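Local atomic coordinates of CalS11 (Micromonospora echinospora, PDB entry 3TOS), a protein that probably acts as an S-adenosylmethionine-dependent O-methyltransferase in the biosynthesis of calicheamicin. Residues B[112-117]-B[164-169]. Numbering follows the deposited sequence. Where two conformers were deposited one is given.
Sequences FPDVND and EGDVRE. With SAH (S-adenosyl-L-homocysteine), chain O.
The guanidinium of Arg-168 has a carboxylate group at each of two edges, Asp-114 from the facing loop and Asp-166 from its own segment, while Pro-113 CG approaches it obliquely. The grip on Asp-166 is side-on: NE lies 3.1 Å from Asp-166 OD1, and Arg-168 NH2 reaches the syn lone pair of Asp-166 OD2 at 2.8 Å. A bend at chi3 (-81°) brings NE and NH2 of Arg-168 alongside the carboxylate of Asp-166. Asp-114 is met less squarely, its carboxylate plane turned 61° from the guanidinium. In the conformer given, the salt bridge has a weak bond of 2.9 Å from Arg-168 NH2 to Asp-114 OD1; the very short approach of Asp-114 OD2 is doubtful, and Asp-114 has a second deposited conformer. Glu-194 adds a salt bridge to Arg-168 NH1; the shared cation probably offsets the repulsion between the two aspartates.

Three donors converge on Asp-166 OD1. Besides NE, it accepts the backbone N of Arg-168 at 3.0 Å as the N-cap of helix 167-177, and it takes SAH N6 at 3.0 Å in a nearly straight bond. The arginine thus acts as a second-shell residue, probably helping, with the capping bond, to fix the rotation of the carboxylate that reads the adenine amino group. Val-167 N completes the recognition by donating to SAH N1 (3.0 Å).

The adenine faces are covered by opposite segments: Pro-113 lies over one, with CG 3.6 Å from SAH N6, and Val-167 CG2 over the other. Phe-112 turns its ring edge to the imidazole end, CD1 standing 3.5 Å from SAH C8. An adenine held between a loop and the start of a helix, its amino group and N1 read by an aspartate and the following backbone N-H just after strand 160-164, illustrates the cofactor pocket of Rossmann-fold class I methyltransferases.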
loop_
_atom_site.group_PDB
_atom_site.type_symbol
_atom_site.label_atom_id
_atom_site.label_comp_id
_atom_site.label_asym_id
_atom_site.label_seq_id
_atom_site.Cartn_x
_atom_site.Cartn_y
_atom_site.Cartn_z
ATOM N N PHE B 112 30.948 26.898 -26.173
ATOM C CA PHE B 112 31.844 26.802 -25.019
ATOM C C PHE B 112 32.813 27.986 -24.947
ATOM O O PHE B 112 33.464 28.309 -25.943
ATOM C CB PHE B 112 32.729 25.530 -25.132
ATOM C CG PHE B 112 32.001 24.229 -25.050
ATOM C CD1 PHE B 112 30.885 24.039 -24.254
ATOM C CD2 PHE B 112 32.526 23.127 -25.734
ATOM C CE1 PHE B 112 30.239 22.808 -24.196
ATOM C CE2 PHE B 112 31.892 21.868 -25.659
ATOM C CZ PHE B 112 30.751 21.713 -24.884
ATOM N N PRO B 113 32.954 28.654 -23.785
ATOM C CA PRO B 113 33.857 29.828 -23.766
ATOM C C PRO B 113 35.338 29.496 -23.532
ATOM O O PRO B 113 36.222 30.300 -23.875
ATOM C CB PRO B 113 33.335 30.649 -22.578
ATOM C CG PRO B 113 32.820 29.570 -21.635
ATOM C CD PRO B 113 32.189 28.514 -22.521
ATOM N N ASP B 114 35.581 28.335 -22.913
ATOM C CA ASP B 114 36.924 27.778 -22.727
ATOM C C ASP B 114 36.697 26.327 -22.406
ATOM O O ASP B 114 35.541 25.940 -22.100
ATOM C CB ASP B 114 37.646 28.454 -21.558
ATOM C CG ASP B 114 36.768 28.628 -20.348
ATOM O OD1 ASP B 114 36.174 27.667 -19.810
ATOM O OD2 ASP B 114 36.615 29.767 -19.953
ATOM N N VAL B 115 37.737 25.501 -22.500
ATOM C CA VAL B 115 37.590 24.204 -21.853
ATOM C C VAL B 115 38.781 23.852 -20.966
ATOM O O VAL B 115 39.856 24.437 -21.082
ATOM C CB VAL B 115 37.340 23.057 -22.899
ATOM C CG1 VAL B 115 36.193 23.417 -23.852
ATOM C CG2 VAL B 115 38.599 22.751 -23.717
ATOM N N ASN B 116 38.604 22.860 -20.081
ATOM C CA ASN B 116 39.686 22.402 -19.233
ATOM C C ASN B 116 40.250 21.143 -19.888
ATOM O O ASN B 116 39.528 20.439 -20.614
ATOM C CB ASN B 116 39.069 22.115 -17.829
ATOM C CG ASN B 116 40.064 21.753 -16.781
ATOM O OD1 ASN B 116 40.576 20.631 -16.771
ATOM N ND2 ASN B 116 40.292 22.659 -15.829
ATOM N N ASP B 117 41.510 20.847 -19.598
ATOM C CA ASP B 117 42.097 19.588 -20.053
ATOM C C ASP B 117 41.240 18.356 -19.761
ATOM O O ASP B 117 41.197 17.452 -20.598
ATOM C CB ASP B 117 43.506 19.436 -19.467
ATOM C CG ASP B 117 44.524 20.239 -20.235
ATOM O OD1 ASP B 117 44.207 20.770 -21.340
ATOM O OD2 ASP B 117 45.671 20.305 -19.748
ATOM N N GLU B 164 22.418 35.893 -20.612
ATOM C CA GLU B 164 23.540 35.673 -21.585
ATOM C C GLU B 164 24.875 35.941 -20.938
ATOM O O GLU B 164 25.067 37.019 -20.322
ATOM C CB GLU B 164 23.399 36.610 -22.793
ATOM C CG GLU B 164 22.042 36.498 -23.462
ATOM C CD GLU B 164 21.894 37.455 -24.631
ATOM O OE1 GLU B 164 22.850 37.525 -25.469
ATOM O OE2 GLU B 164 20.794 38.108 -24.716
ATOM N N GLY B 165 25.794 34.991 -21.111
ATOM C CA GLY B 165 27.174 35.122 -20.664
ATOM C C GLY B 165 27.694 33.855 -20.006
ATOM O O GLY B 165 27.042 32.798 -20.028
ATOM N N ASP B 166 28.903 33.945 -19.428
ATOM C CA ASP B 166 29.524 32.785 -18.780
ATOM C C ASP B 166 28.898 32.560 -17.428
ATOM O O ASP B 166 28.876 33.481 -16.603
ATOM C CB ASP B 166 30.999 33.117 -18.649
ATOM C CG ASP B 166 31.809 31.982 -18.156
ATOM O OD1 ASP B 166 31.320 31.095 -17.439
ATOM O OD2 ASP B 166 32.976 31.920 -18.552
ATOM N N VAL B 167 28.356 31.357 -17.197
ATOM C CA VAL B 167 27.664 31.012 -15.917
ATOM C C VAL B 167 28.507 31.249 -14.699
ATOM O O VAL B 167 27.959 31.479 -13.599
ATOM C CB VAL B 167 27.073 29.572 -15.870
ATOM C CG1 VAL B 167 25.899 29.412 -16.895
ATOM C CG2 VAL B 167 28.151 28.516 -16.069
ATOM N N ARG B 168 29.821 31.192 -14.827
ATOM C CA ARG B 168 30.693 31.476 -13.670
ATOM C C ARG B 168 30.433 32.865 -13.098
ATOM O O ARG B 168 30.569 33.098 -11.878
ATOM C CB ARG B 168 32.171 31.308 -14.031
ATOM C CG ARG B 168 32.491 29.848 -14.312
ATOM C CD ARG B 168 33.892 29.631 -14.840
ATOM N NE ARG B 168 33.909 29.914 -16.256
ATOM C CZ ARG B 168 34.804 29.433 -17.107
ATOM N NH1 ARG B 168 35.769 28.602 -16.707
ATOM N NH2 ARG B 168 34.713 29.774 -18.362
ATOM N N GLU B 169 30.027 33.778 -13.981
ATOM C CA GLU B 169 29.673 35.163 -13.555
ATOM C C GLU B 169 28.168 35.373 -13.432
ATOM O O GLU B 169 27.666 36.041 -12.487
ATOM C CB GLU B 169 30.284 36.176 -14.535
ATOM C CG GLU B 169 31.785 36.391 -14.353
ATOM C CD GLU B 169 32.724 35.175 -14.678
ATOM O OE1 GLU B 169 32.805 34.692 -15.844
ATOM O OE2 GLU B 169 33.453 34.746 -13.749
HETATM N N SAH O . 20.180 21.955 -23.428
HETATM C CA SAH O . 20.512 22.031 -24.888
HETATM C CB SAH O . 21.934 21.594 -25.199
HETATM C CG SAH O . 22.984 22.538 -24.577
HETATM S SD SAH O . 24.558 22.286 -25.371
HETATM C C SAH O . 19.534 21.099 -25.600
HETATM O O SAH O . 19.557 20.995 -26.865
HETATM O OXT SAH O . 18.632 20.523 -24.979
HETATM C "C5'" SAH O . 25.728 22.916 -24.157
HETATM C "C4'" SAH O . 25.592 24.450 -23.874
HETATM O "O4'" SAH O . 26.358 24.768 -22.704
HETATM C "C3'" SAH O . 26.216 25.244 -25.032
HETATM O "O3'" SAH O . 25.209 26.062 -25.677
HETATM C "C2'" SAH O . 27.314 26.036 -24.345
HETATM O "O2'" SAH O . 27.527 27.365 -24.866
HETATM C "C1'" SAH O . 26.819 26.077 -22.880
HETATM N N9 SAH O . 27.925 26.321 -21.922
HETATM C C8 SAH O . 28.993 25.524 -21.656
HETATM N N7 SAH O . 29.766 26.198 -20.767
HETATM C C5 SAH O . 29.216 27.397 -20.486
HETATM C C6 SAH O . 29.573 28.528 -19.621
HETATM N N6 SAH O . 30.739 28.517 -18.935
HETATM N N1 SAH O . 28.703 29.569 -19.596
HETATM C C2 SAH O . 27.539 29.567 -20.313
HETATM N N3 SAH O . 27.179 28.595 -21.181
HETATM C C4 SAH O . 27.985 27.475 -21.223
#